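Local coordinates for N-acetyl-L-2,4-diaminobutyric acid deacetylase (Ruegeria pomeroyi, PDB 6TWL), which probably removes the acetyl group from N-acetyl-L-2,4-diaminobutyric acid during ectoine breakdown, as a zinc-dependent hydrolase of the aspartoacylase family, at residues D13-F18 against I43-G48; G20-P25 against I38-I43; F267-D272 against I308-P313; L283-P288 against P296-A301. All blocks are in the same frame, centred on the assembly; numbering follows the deposited sequence.

Contact 1 (D13-F18 against I43-G48)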
loop_
_atom_site.group_PDB
_atom_site.type_symbol
_atom_site.label_atom_id
_atom_site.label_comp_id
_atom_site.label_asym_id
_atom_site.label_seq_id
_atom_site.Cartn_x
_atom_site.Cartn_y
_atom_site.Cartn_z
ATOM N N ASP A 13 -11.922 10.023 19.764
ATOM C CA ASP A 13 -12.418 9.211 20.861
ATOM C C ASP A 13 -13.933 9.213 20.985
ATOM O O ASP A 13 -14.467 8.526 21.863
ATOM C CB ASP A 13 -11.810 9.724 22.170
ATOM C CG ASP A 13 -11.793 11.243 22.231
ATOM O OD1 ASP A 13 -12.842 11.837 22.556
ATOM O OD2 ASP A 13 -10.742 11.845 21.922
ATOM N N ARG A 14 -14.637 9.962 20.145
ATOM C CA ARG A 14 -16.064 10.188 20.304
ATOM C C ARG A 14 -16.841 9.488 19.198
ATOM O O ARG A 14 -16.341 9.302 18.083
ATOM C CB ARG A 14 -16.377 11.689 20.302
ATOM C CG ARG A 14 -16.176 12.357 21.657
ATOM C CD ARG A 14 -16.011 13.867 21.532
ATOM N NE ARG A 14 -17.046 14.475 20.702
ATOM C CZ ARG A 14 -17.143 15.780 20.465
ATOM N NH1 ARG A 14 -16.267 16.619 21.000
ATOM N NH2 ARG A 14 -18.117 16.246 19.696
ATOM N N ASP A 15 -18.071 9.097 19.519
ATOM C CA ASP A 15 -18.914 8.386 18.570
ATOM C C ASP A 15 -19.485 9.344 17.532
ATOM O O ASP A 15 -19.858 10.478 17.848
ATOM C CB ASP A 15 -20.050 7.668 19.300
ATOM C CG ASP A 15 -19.570 6.451 20.064
ATOM O OD1 ASP A 15 -18.378 6.414 20.437
ATOM O OD2 ASP A 15 -20.382 5.530 20.290
ATOM N N GLY A 16 -19.547 8.882 16.285
ATOM C CA GLY A 16 -20.089 9.639 15.181
ATOM C C GLY A 16 -19.166 9.604 13.985
ATOM O O GLY A 16 -18.192 8.846 13.938
ATOM N N VAL A 17 -19.480 10.437 12.997
ATOM C CA VAL A 17 -18.681 10.586 11.785
ATOM C C VAL A 17 -18.001 11.946 11.849
ATOM O O VAL A 17 -18.669 12.973 12.020
ATOM C CB VAL A 17 -19.542 10.454 10.519
ATOM C CG1 VAL A 17 -18.680 10.574 9.269
ATOM C CG2 VAL A 17 -20.303 9.138 10.529
ATOM N N PHE A 18 -16.676 11.957 11.716
ATOM C CA PHE A 18 -15.884 13.171 11.885
ATOM C C PHE A 18 -14.894 13.299 10.740
ATOM O O PHE A 18 -14.085 12.394 10.514
ATOM C CB PHE A 18 -15.141 13.162 13.225
ATOM C CG PHE A 18 -16.043 13.190 14.422
ATOM C CD1 PHE A 18 -16.614 14.379 14.846
ATOM C CD2 PHE A 18 -16.319 12.030 15.124
ATOM C CE1 PHE A 18 -17.446 14.408 15.950
ATOM C CE2 PHE A 18 -17.150 12.052 16.230
ATOM C CZ PHE A 18 -17.713 13.243 16.643
ATOM N N ILE A 43 -14.481 7.452 12.196
ATOM C CA ILE A 43 -15.834 6.950 12.385
ATOM C C ILE A 43 -15.772 5.948 13.526
ATOM O O ILE A 43 -15.154 4.884 13.393
ATOM C CB ILE A 43 -16.391 6.306 11.110
ATOM C CG1 ILE A 43 -16.348 7.311 9.961
ATOM C CG2 ILE A 43 -17.809 5.802 11.335
ATOM C CD1 ILE A 43 -16.762 6.732 8.652
ATOM N N LYS A 44 -16.392 6.288 14.651
ATOM C CA LYS A 44 -16.420 5.413 15.811
ATOM C C LYS A 44 -17.858 5.233 16.271
ATOM O O LYS A 44 -18.668 6.163 16.196
ATOM C CB LYS A 44 -15.564 5.960 16.961
ATOM C CG LYS A 44 -15.634 5.110 18.226
ATOM C CD LYS A 44 -15.013 5.798 19.426
ATOM C CE LYS A 44 -14.693 4.789 20.523
ATOM N NZ LYS A 44 -13.386 4.105 20.294
ATOM N N ASN A 45 -18.166 4.027 16.739
ATOM C CA ASN A 45 -19.495 3.700 17.227
ATOM C C ASN A 45 -19.398 2.431 18.057
ATOM O O ASN A 45 -18.616 1.534 17.733
ATOM C CB ASN A 45 -20.478 3.508 16.069
ATOM C CG ASN A 45 -21.908 3.370 16.538
ATOM O OD1 ASN A 45 -22.408 4.199 17.298
ATOM N ND2 ASN A 45 -22.579 2.315 16.087
ATOM N N GLY A 46 -20.191 2.368 19.124
ATOM C CA GLY A 46 -20.228 1.209 19.991
ATOM C C GLY A 46 -18.848 0.807 20.463
ATOM O O GLY A 46 -17.972 1.641 20.718
ATOM N N ALA A 47 -18.641 -0.503 20.564
ATOM C CA ALA A 47 -17.388 -1.069 21.039
ATOM C C ALA A 47 -16.808 -2.008 19.991
ATOM O O ALA A 47 -17.540 -2.771 19.352
ATOM C CB ALA A 47 -17.586 -1.819 22.362
ATOM N N GLY A 48 -15.491 -1.937 19.812
ATOM C CA GLY A 48 -14.794 -2.845 18.934
ATOM C C GLY A 48 -13.372 -2.407 18.644
ATOM O O GLY A 48 -12.872 -1.422 19.199
#
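The carbonyl oxygen of K44 is gripped by the backbone of the facing segment: G16 N donates to K44 O over 2.9 Å, nearly straight at 166°, and the CA-H of D15 makes a lesser contact with the same oxygen. K44 N answers with a bond to G16 O at 3.2 Å, so G16 and K44 form an antiparallel hydrogen-bonded pair. This is the exposed end of the beta hairpin made by strands 16-24 and 36-45, where the second strand is also bonded on its far edge to the backbone of L84 and G82. G16 suits the place, because a side chain at its backbone angles would be jammed against the preceding carbonyl and crowded by the F18 ring. The K44 chain runs along D13-D15, with K44 CB 3.6 Å from R14 O. Its CG, anti to the backbone N (chi1 177°), carries the chain on to D15, where K44 CD lies 3.6 Å from D15 OD1. K44 NZ stays 5.5 Å from D15 OD1, an opposite charge nearby but not a salt bridge. The other carboxylate oxygen, D15 OD2, takes a long, weak bond from G46 N. On the opposite face, V17 CG1 lies beside I43 CG1 at 4.1 Å.

Contact 2 (G20-P25 against I38-I43); sequences GFLKLP and IPLTVI
The hairpin of strands 16-24 and 36-45 forms one flank of the large mixed sheet of this zinc hydrolase, and here G20-L22 pair antiparallel with I38-L40. Two hydrogen-bonded pairs, G20 with L40 and L22 with I38, enclose the non-hydrogen-bonded pair F21 with P39, a place that suits proline because no N-H is needed there toward strand 16-24. Both donors and both acceptors of each outer pair are used. G20 N meets L40 O at 2.9 Å almost end-on to the carbonyl (C=O...N 179°), whereas L40 N reaches G20 O from above its carbonyl plane. L22 N to I38 O is shorter, at 2.8 Å.

On one face the F21 ring crosses P39 at a slant, with F21 CD2 3.7 Å from P39 CA and CE2 4.1 Å from P39 CG. The other face carries L22, I38 and L40; L22 packs on Y128 and F129 of helix 121-133, and I38 on I125 of the same helix. L40 reaches across to strand 16-24: with chi1 at 92°, away from a staggered value, its CD2 lies 3.4 Å from F21 N, while L40 CD1 touches L22 CD2 at 3.9 Å. Replacing L40 by alanine removes both methyls, which would probably open a gap over the G20-F21 backbone and take one neighbour from L22. With the backbone polar groups of the outer pairs matched to one another, the L22 face can be wholly apolar, L22 and I38 meeting the helix.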
loop_
_atom_site.group_PDB
_atom_site.type_symbol
_atom_site.label_atom_id
_atom_site.label_comp_id
_atom_site.label_asym_id
_atom_site.label_seq_id
_atom_site.Cartn_x
_atom_site.Cartn_y
_atom_site.Cartn_z
ATOM N N GLY A 20 -11.868 15.819 9.478
ATOM C CA GLY A 20 -10.999 16.883 9.939
ATOM C C GLY A 20 -9.578 16.730 9.450
ATOM O O GLY A 20 -9.330 16.217 8.357
ATOM N N PHE A 21 -8.634 17.190 10.269
ATOM C CA PHE A 21 -7.228 17.190 9.902
ATOM C C PHE A 21 -6.365 16.896 11.120
ATOM O O PHE A 21 -6.789 17.056 12.267
ATOM C CB PHE A 21 -6.778 18.532 9.313
ATOM C CG PHE A 21 -7.628 19.024 8.181
ATOM C CD1 PHE A 21 -8.783 19.746 8.430
ATOM C CD2 PHE A 21 -7.255 18.792 6.870
ATOM C CE1 PHE A 21 -9.559 20.211 7.391
ATOM C CE2 PHE A 21 -8.028 19.256 5.825
ATOM C CZ PHE A 21 -9.182 19.966 6.086
ATOM N N LEU A 22 -5.140 16.453 10.846
ATOM C CA LEU A 22 -4.047 16.530 11.804
ATOM C C LEU A 22 -3.231 17.776 11.485
ATOM O O LEU A 22 -2.805 17.966 10.341
ATOM C CB LEU A 22 -3.163 15.282 11.739
ATOM C CG LEU A 22 -3.813 13.911 11.927
ATOM C CD1 LEU A 22 -2.874 12.816 11.449
ATOM C CD2 LEU A 22 -4.196 13.693 13.382
ATOM N N LYS A 23 -3.022 18.625 12.487
ATOM C CA LYS A 23 -2.409 19.932 12.294
ATOM C C LYS A 23 -1.214 20.094 13.225
ATOM O O LYS A 23 -1.301 19.765 14.412
ATOM C CB LYS A 23 -3.440 21.041 12.546
ATOM C CG LYS A 23 -2.865 22.445 12.602
ATOM C CD LYS A 23 -3.961 23.487 12.783
ATOM C CE LYS A 23 -4.711 23.278 14.092
ATOM N NZ LYS A 23 -5.878 24.194 14.232
ATOM N N LEU A 24 -0.094 20.572 12.680
ATOM C CA LEU A 24 1.022 21.073 13.483
ATOM C C LEU A 24 1.387 22.443 12.928
ATOM O O LEU A 24 1.734 22.555 11.734
ATOM C CB LEU A 24 2.241 20.141 13.502
ATOM C CG LEU A 24 3.025 19.814 12.233
ATOM C CD1 LEU A 24 4.464 19.400 12.548
ATOM C CD2 LEU A 24 2.298 18.698 11.546
ATOM N N PRO A 25 1.299 23.503 13.731
ATOM C CA PRO A 25 1.471 24.857 13.185
ATOM C C PRO A 25 2.849 25.152 12.614
ATOM O O PRO A 25 2.953 26.077 11.803
ATOM C CB PRO A 25 1.151 25.751 14.387
ATOM C CG PRO A 25 0.182 24.942 15.179
ATOM C CD PRO A 25 0.660 23.521 15.056
ATOM N N ILE A 38 -3.069 17.307 7.537
ATOM C CA ILE A 38 -3.270 15.984 6.962
ATOM C C ILE A 38 -4.763 15.647 7.091
ATOM O O ILE A 38 -5.249 15.516 8.218
ATOM C CB ILE A 38 -2.412 14.921 7.658
ATOM C CG1 ILE A 38 -0.971 15.413 7.788
ATOM C CG2 ILE A 38 -2.465 13.611 6.891
ATOM C CD1 ILE A 38 -0.053 14.412 8.456
ATOM N N PRO A 39 -5.489 15.517 5.985
ATOM C CA PRO A 39 -6.911 15.165 6.090
ATOM C C PRO A 39 -7.088 13.780 6.689
ATOM O O PRO A 39 -6.310 12.860 6.424
ATOM C CB PRO A 39 -7.398 15.215 4.637
ATOM C CG PRO A 39 -6.372 16.037 3.907
ATOM C CD PRO A 39 -5.074 15.744 4.595
ATOM N N LEU A 40 -8.127 13.637 7.503
ATOM C CA LEU A 40 -8.442 12.340 8.077
ATOM C C LEU A 40 -9.912 12.312 8.456
ATOM O O LEU A 40 -10.511 13.346 8.764
ATOM C CB LEU A 40 -7.560 12.028 9.293
ATOM C CG LEU A 40 -8.063 12.407 10.689
ATOM C CD1 LEU A 40 -7.195 11.774 11.761
ATOM C CD2 LEU A 40 -8.090 13.908 10.863
ATOM N N THR A 41 -10.484 11.116 8.404
ATOM C CA THR A 41 -11.838 10.860 8.862
ATOM C C THR A 41 -11.785 9.814 9.966
ATOM O O THR A 41 -11.057 8.822 9.859
ATOM C CB THR A 41 -12.731 10.379 7.711
ATOM O OG1 THR A 41 -12.971 11.461 6.801
ATOM C CG2 THR A 41 -14.062 9.859 8.238
ATOM N N VAL A 42 -12.534 10.049 11.039
ATOM C CA VAL A 42 -12.691 9.079 12.112
ATOM C C VAL A 42 -14.168 8.744 12.234
ATOM O O VAL A 42 -15.008 9.644 12.346
ATOM C CB VAL A 42 -12.132 9.598 13.450
ATOM C CG1 VAL A 42 -12.414 8.596 14.561
ATOM C CG2 VAL A 42 -10.638 9.855 13.334
ATOM N N ILE A 43 -14.481 7.452 12.196
ATOM C CA ILE A 43 -15.834 6.950 12.385
ATOM C C ILE A 43 -15.772 5.948 13.526
ATOM O O ILE A 43 -15.154 4.884 13.393
ATOM C CB ILE A 43 -16.391 6.306 11.110
ATOM C CG1 ILE A 43 -16.348 7.311 9.961
ATOM C CG2 ILE A 43 -17.809 5.802 11.335
ATOM C CD1 ILE A 43 -16.762 6.732 8.652
#

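Contact 3 (F267-D272 against I308-P313); sequences FEMMID and ISRHFP
An arginine meets a phenylalanine edge-on here: R310 NH2 lies in the plane of the F267 ring, at its edge, 3.8 Å from F267 CE2. The contact packs two antiparallel sheets of the C-terminal beta region face to face, strand 265-269 against strand 305-311; the axes of the segments' strands pass 8.9 Å apart, and the two meet through side chains. The guanidinium also folds toward the next residue, where R310 NE and NH2 both approach H311 O at 2.8 Å, at bent angles that make each bond weak. H311 takes one face of the F267 ring: its CB sits over it, 4.1 Å from the centroid in a CH-pi contact, and its imidazole points an edge at it in a T-shaped stack, planes at 74°. H311 NE2 is bonded to L315 O, which fixes the turn of the imidazole. M269 packs along the arginine chain beside F267, its CB over one face of the guanidinium. R310 CG stands between its own backbone N and carbonyl carbon (chi1 55°), directing the chain across the sulfur, and M269 SD touches R310 CB at 3.4 Å and NE at 3.5 Å.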
loop_
_atom_site.group_PDB
_atom_site.type_symbol
_atom_site.label_atom_id
_atom_site.label_comp_id
_atom_site.label_asym_id
_atom_site.label_seq_id
_atom_site.Cartn_x
_atom_site.Cartn_y
_atom_site.Cartn_z
ATOM N N PHE A 267 10.936 0.163 -24.909
ATOM C CA PHE A 267 10.660 -1.034 -24.125
ATOM C C PHE A 267 9.488 -1.798 -24.732
ATOM O O PHE A 267 8.382 -1.258 -24.842
ATOM C CB PHE A 267 10.369 -0.649 -22.675
ATOM C CG PHE A 267 10.116 -1.816 -21.769
ATOM C CD1 PHE A 267 11.158 -2.630 -21.355
ATOM C CD2 PHE A 267 8.837 -2.090 -21.318
ATOM C CE1 PHE A 267 10.926 -3.700 -20.515
ATOM C CE2 PHE A 267 8.595 -3.160 -20.479
ATOM C CZ PHE A 267 9.642 -3.966 -20.074
ATOM N N GLU A 268 9.730 -3.052 -25.116
ATOM C CA GLU A 268 8.702 -3.923 -25.689
ATOM C C GLU A 268 8.546 -5.151 -24.800
ATOM O O GLU A 268 9.387 -6.055 -24.819
ATOM C CB GLU A 268 9.041 -4.340 -27.115
ATOM C CG GLU A 268 8.097 -5.411 -27.651
ATOM C CD GLU A 268 8.473 -5.897 -29.033
ATOM O OE1 GLU A 268 9.608 -5.621 -29.478
ATOM O OE2 GLU A 268 7.630 -6.560 -29.673
ATOM N N MET A 269 7.468 -5.186 -24.027
ATOM C CA MET A 269 7.184 -6.354 -23.207
ATOM C C MET A 269 6.581 -7.462 -24.055
ATOM O O MET A 269 5.697 -7.213 -24.877
ATOM C CB MET A 269 6.241 -5.989 -22.072
ATOM C CG MET A 269 5.797 -7.196 -21.289
ATOM S SD MET A 269 5.900 -6.858 -19.535
ATOM C CE MET A 269 7.547 -7.430 -19.129
ATOM N N MET A 270 7.048 -8.693 -23.847
ATOM C CA MET A 270 6.587 -9.818 -24.647
ATOM C C MET A 270 5.518 -10.671 -23.964
ATOM O O MET A 270 4.891 -11.487 -24.646
ATOM C CB MET A 270 7.786 -10.699 -25.045
ATOM C CG MET A 270 8.945 -9.950 -25.725
ATOM S SD MET A 270 8.456 -9.046 -27.207
ATOM C CE MET A 270 7.877 -10.391 -28.240
ATOM N N ILE A 271 5.269 -10.502 -22.658
ATOM C CA ILE A 271 4.402 -11.417 -21.910
ATOM C C ILE A 271 3.247 -10.670 -21.223
ATOM O O ILE A 271 3.387 -9.516 -20.801
ATOM C CB ILE A 271 5.240 -12.239 -20.886
ATOM C CG1 ILE A 271 6.333 -13.057 -21.582
ATOM C CG2 ILE A 271 4.381 -13.227 -20.093
ATOM C CD1 ILE A 271 5.850 -13.859 -22.804
ATOM N N ASP A 272 2.091 -11.350 -21.104
ATOM C CA ASP A 272 0.987 -10.866 -20.267
ATOM C C ASP A 272 1.396 -10.680 -18.808
ATOM O O ASP A 272 1.941 -11.598 -18.188
ATOM C CB ASP A 272 -0.187 -11.852 -20.273
ATOM C CG ASP A 272 -1.050 -11.776 -21.500
ATOM O OD1 ASP A 272 -2.133 -11.175 -21.400
ATOM O OD2 ASP A 272 -0.598 -12.284 -22.567
ATOM N N ILE A 308 4.129 -10.859 -12.300
ATOM C CA ILE A 308 3.288 -10.102 -11.380
ATOM C C ILE A 308 3.567 -8.611 -11.423
ATOM O O ILE A 308 2.784 -7.833 -10.851
ATOM C CB ILE A 308 3.427 -10.626 -9.936
ATOM C CG1 ILE A 308 4.884 -10.540 -9.477
ATOM C CG2 ILE A 308 2.940 -12.058 -9.849
ATOM C CD1 ILE A 308 5.047 -10.479 -7.973
ATOM N N SER A 309 4.645 -8.185 -12.076
ATOM C CA SER A 309 4.974 -6.774 -12.200
ATOM C C SER A 309 5.762 -6.565 -13.483
ATOM O O SER A 309 6.454 -7.471 -13.955
ATOM C CB SER A 309 5.782 -6.271 -11.001
ATOM O OG SER A 309 5.815 -4.856 -10.977
ATOM N N ARG A 310 5.650 -5.362 -14.041
ATOM C CA ARG A 310 6.339 -5.036 -15.281
ATOM C C ARG A 310 6.620 -3.543 -15.329
ATOM O O ARG A 310 5.869 -2.737 -14.774
ATOM C CB ARG A 310 5.519 -5.448 -16.510
ATOM C CG ARG A 310 4.108 -4.878 -16.542
ATOM C CD ARG A 310 3.610 -4.681 -17.968
ATOM N NE ARG A 310 4.459 -3.767 -18.727
ATOM C CZ ARG A 310 4.074 -3.128 -19.828
ATOM N NH1 ARG A 310 2.848 -3.299 -20.304
ATOM N NH2 ARG A 310 4.914 -2.315 -20.452
ATOM N N HIS A 311 7.720 -3.185 -15.992
ATOM C CA HIS A 311 7.971 -1.789 -16.323
ATOM C C HIS A 311 6.821 -1.244 -17.159
ATOM O O HIS A 311 6.419 -1.847 -18.158
ATOM C CB HIS A 311 9.289 -1.659 -17.086
ATOM C CG HIS A 311 9.686 -0.247 -17.380
ATOM N ND1 HIS A 311 10.263 0.577 -16.438
ATOM C CD2 HIS A 311 9.602 0.485 -18.517
ATOM C CE1 HIS A 311 10.511 1.756 -16.979
ATOM N NE2 HIS A 311 10.120 1.727 -18.241
ATOM N N PHE A 312 6.250 -0.125 -16.712
ATOM C CA PHE A 312 5.105 0.459 -17.405
ATOM C C PHE A 312 5.450 1.384 -18.579
ATOM O O PHE A 312 4.883 1.203 -19.662
ATOM C CB PHE A 312 4.217 1.194 -16.400
ATOM C CG PHE A 312 2.894 1.611 -16.962
ATOM C CD1 PHE A 312 1.915 0.665 -17.219
ATOM C CD2 PHE A 312 2.628 2.940 -17.236
ATOM C CE1 PHE A 312 0.693 1.036 -17.739
ATOM C CE2 PHE A 312 1.405 3.323 -17.756
ATOM C CZ PHE A 312 0.434 2.368 -18.007
ATOM N N PRO A 313 6.348 2.369 -18.444
ATOM C CA PRO A 313 6.491 3.372 -19.511
ATOM C C PRO A 313 7.137 2.798 -20.766
ATOM O O PRO A 313 7.729 1.717 -20.772
ATOM C CB PRO A 313 7.373 4.458 -18.883
ATOM C CG PRO A 313 7.314 4.221 -17.421
ATOM C CD PRO A 313 7.152 2.739 -17.265
#

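Contact 4 (L283-P288 against P296-A301); sequences LARVWP and PVEYRA
W287 and P296 make the close packing at one end of this contact: the pyrrolidine lies over the face of the indole, P296 CG standing 3.8 Å from the centroid of the W287 six-membered ring and 11° off its normal, a CH-pi contact, with P296 CD 3.7 Å from W287 CZ3. CG anti to the carbonyl carbon (chi1 -69°) brings the indole beside P296, and W287 NE1 is bonded to E268 OE1 on the neighbouring strand. A serine in place of W287 would lose the ring face and its N-H, and would probably leave P296 without the ring it packs on and E268 without that bond.

The second close spot is on the other face, where V286 CG2 presses against the Y299 ring edge at CE2, 3.5 Å away; Y299 OH is bonded to E262 N. Between them runs the beta hairpin of strands 282-287 and 297-300, the latter an outer strand of a four-stranded antiparallel sheet. V286 N to V297 O (3.0 Å) and its return bond fix the register, and a classic beta bulge interrupts it at L283 and A284, both facing Y299: Y299 O takes L283 N at 2.8 Å and A284 N weakly at 3.3 Å.

The face of R285 and E298, with R300 beside it, is looser and opens toward solvent. R300 NH2 salt-bridges E298 OE1 at 2.9 Å, meeting it from above the carboxylate plane, whereas R285 NE remains 4.5 Å from E298 OE2, beyond a salt bridge, while the R285 methylenes lie alongside P296.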
loop_
_atom_site.group_PDB
_atom_site.type_symbol
_atom_site.label_atom_id
_atom_site.label_comp_id
_atom_site.label_asym_id
_atom_site.label_seq_id
_atom_site.Cartn_x
_atom_site.Cartn_y
_atom_site.Cartn_z
ATOM N N LEU A 283 11.007 -12.265 -21.612
ATOM C CA LEU A 283 10.094 -11.342 -20.948
ATOM C C LEU A 283 9.881 -10.058 -21.740
ATOM O O LEU A 283 8.747 -9.578 -21.846
ATOM C CB LEU A 283 10.615 -10.979 -19.554
ATOM C CG LEU A 283 10.711 -12.043 -18.463
ATOM C CD1 LEU A 283 11.521 -11.498 -17.297
ATOM C CD2 LEU A 283 9.328 -12.470 -18.004
ATOM N N ALA A 284 10.948 -9.492 -22.296
ATOM C CA ALA A 284 10.875 -8.160 -22.874
ATOM C C ALA A 284 12.056 -7.940 -23.805
ATOM O O ALA A 284 13.085 -8.615 -23.710
ATOM C CB ALA A 284 10.851 -7.081 -21.784
ATOM N N ARG A 285 11.882 -6.980 -24.712
ATOM C CA ARG A 285 12.941 -6.492 -25.581
ATOM C C ARG A 285 13.112 -4.996 -25.367
ATOM O O ARG A 285 12.144 -4.274 -25.113
ATOM C CB ARG A 285 12.635 -6.754 -27.060
ATOM C CG ARG A 285 12.814 -8.186 -27.511
ATOM C CD ARG A 285 12.361 -8.341 -28.954
ATOM N NE ARG A 285 12.292 -9.739 -29.363
ATOM C CZ ARG A 285 11.421 -10.213 -30.247
ATOM N NH1 ARG A 285 10.542 -9.399 -30.817
ATOM N NH2 ARG A 285 11.427 -11.501 -30.560
ATOM N N VAL A 286 14.352 -4.531 -25.481
ATOM C CA VAL A 286 14.679 -3.116 -25.353
ATOM C C VAL A 286 15.358 -2.686 -26.644
ATOM O O VAL A 286 16.486 -3.107 -26.932
ATOM C CB VAL A 286 15.567 -2.836 -24.134
ATOM C CG1 VAL A 286 15.921 -1.363 -24.073
ATOM C CG2 VAL A 286 14.853 -3.257 -22.862
ATOM N N TRP A 287 14.675 -1.849 -27.421
ATOM C CA TRP A 287 15.182 -1.428 -28.721
ATOM C C TRP A 287 16.096 -0.224 -28.565
ATOM O O TRP A 287 15.687 0.786 -27.981
ATOM C CB TRP A 287 14.034 -1.097 -29.662
ATOM C CG TRP A 287 13.282 -2.320 -30.029
ATOM C CD1 TRP A 287 12.238 -2.875 -29.351
ATOM C CD2 TRP A 287 13.539 -3.177 -31.145
ATOM N NE1 TRP A 287 11.818 -4.019 -29.986
ATOM C CE2 TRP A 287 12.602 -4.225 -31.091
ATOM C CE3 TRP A 287 14.469 -3.156 -32.191
ATOM C CZ2 TRP A 287 12.573 -5.246 -32.034
ATOM C CZ3 TRP A 287 14.430 -4.169 -33.134
ATOM C CH2 TRP A 287 13.486 -5.196 -33.053
ATOM N N PRO A 288 17.326 -0.294 -29.070
ATOM C CA PRO A 288 18.230 0.850 -28.952
ATOM C C PRO A 288 17.774 1.982 -29.855
ATOM O O PRO A 288 17.285 1.758 -30.964
ATOM C CB PRO A 288 19.577 0.277 -29.400
ATOM C CG PRO A 288 19.188 -0.752 -30.417
ATOM C CD PRO A 288 17.912 -1.375 -29.884
ATOM N N PRO A 296 17.856 -5.749 -30.697
ATOM C CA PRO A 296 17.390 -5.427 -29.346
ATOM C C PRO A 296 18.048 -6.284 -28.276
ATOM O O PRO A 296 18.505 -7.402 -28.525
ATOM C CB PRO A 296 15.886 -5.717 -29.419
ATOM C CG PRO A 296 15.779 -6.796 -30.443
ATOM C CD PRO A 296 16.834 -6.481 -31.470
ATOM N N VAL A 297 18.080 -5.735 -27.067
ATOM C CA VAL A 297 18.548 -6.471 -25.898
ATOM C C VAL A 297 17.393 -7.288 -25.337
ATOM O O VAL A 297 16.291 -6.766 -25.123
ATOM C CB VAL A 297 19.119 -5.514 -24.841
ATOM C CG1 VAL A 297 19.538 -6.284 -23.600
ATOM C CG2 VAL A 297 20.294 -4.734 -25.413
ATOM N N GLU A 298 17.639 -8.571 -25.099
ATOM C CA GLU A 298 16.623 -9.490 -24.610
ATOM C C GLU A 298 16.750 -9.677 -23.104
ATOM O O GLU A 298 17.858 -9.742 -22.565
ATOM C CB GLU A 298 16.738 -10.847 -25.306
ATOM C CG GLU A 298 16.351 -10.841 -26.773
ATOM C CD GLU A 298 16.400 -12.229 -27.377
ATOM O OE1 GLU A 298 17.149 -13.077 -26.849
ATOM O OE2 GLU A 298 15.692 -12.475 -28.376
ATOM N N TYR A 299 15.606 -9.777 -22.430
ATOM C CA TYR A 299 15.560 -10.009 -20.993
ATOM C C TYR A 299 14.678 -11.217 -20.729
ATOM O O TYR A 299 13.504 -11.226 -21.112
ATOM C CB TYR A 299 15.047 -8.773 -20.252
ATOM C CG TYR A 299 16.044 -7.643 -20.287
ATOM C CD1 TYR A 299 17.115 -7.618 -19.407
ATOM C CD2 TYR A 299 15.934 -6.619 -21.217
ATOM C CE1 TYR A 299 18.041 -6.598 -19.438
ATOM C CE2 TYR A 299 16.857 -5.593 -21.256
ATOM C CZ TYR A 299 17.908 -5.587 -20.364
ATOM O OH TYR A 299 18.830 -4.567 -20.397
ATOM N N ARG A 300 15.244 -12.230 -20.080
ATOM C CA ARG A 300 14.600 -13.525 -19.946
ATOM C C ARG A 300 14.366 -13.864 -18.479
ATOM O O ARG A 300 15.083 -13.393 -17.592
ATOM C CB ARG A 300 15.437 -14.618 -20.621
ATOM C CG ARG A 300 15.417 -14.512 -22.138
ATOM C CD ARG A 300 16.333 -15.515 -22.813
ATOM N NE ARG A 300 16.368 -15.288 -24.255
ATOM C CZ ARG A 300 15.447 -15.736 -25.104
ATOM N NH1 ARG A 300 14.419 -16.445 -24.656
ATOM N NH2 ARG A 300 15.555 -15.478 -26.399
ATOM N N ALA A 301 13.347 -14.685 -18.239
ATOM C CA ALA A 301 12.973 -15.049 -16.880
ATOM C C ALA A 301 14.030 -15.953 -16.257
ATOM O O ALA A 301 14.512 -16.896 -16.892
ATOM C CB ALA A 301 11.613 -15.745 -16.874
#

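In the fold
Contacts 1 and 2 belong to one hairpin, strands 16-24 and 36-45: contact 2 is nested within the loop that contact 1 closes, I43 is common to both, and F18 O with V42 N links them. The outer end, contact 1, is exposed and trades in glycine, lysine and carboxylate; the inner one is buried and apolar against helix 121-133. Contacts 3 and 4, both partly buried, lie on the opposite side of the chain's centre; the centres of contacts 1 and 3 are about 45 Å apart. Both reach the sheet of strands 265-269 and 282-287. Contact 4 pairs strands by backbone bonds, whereas contact 3 stacks that sheet on strand 305-311 of another through aromatic, arginine and methionine side chains.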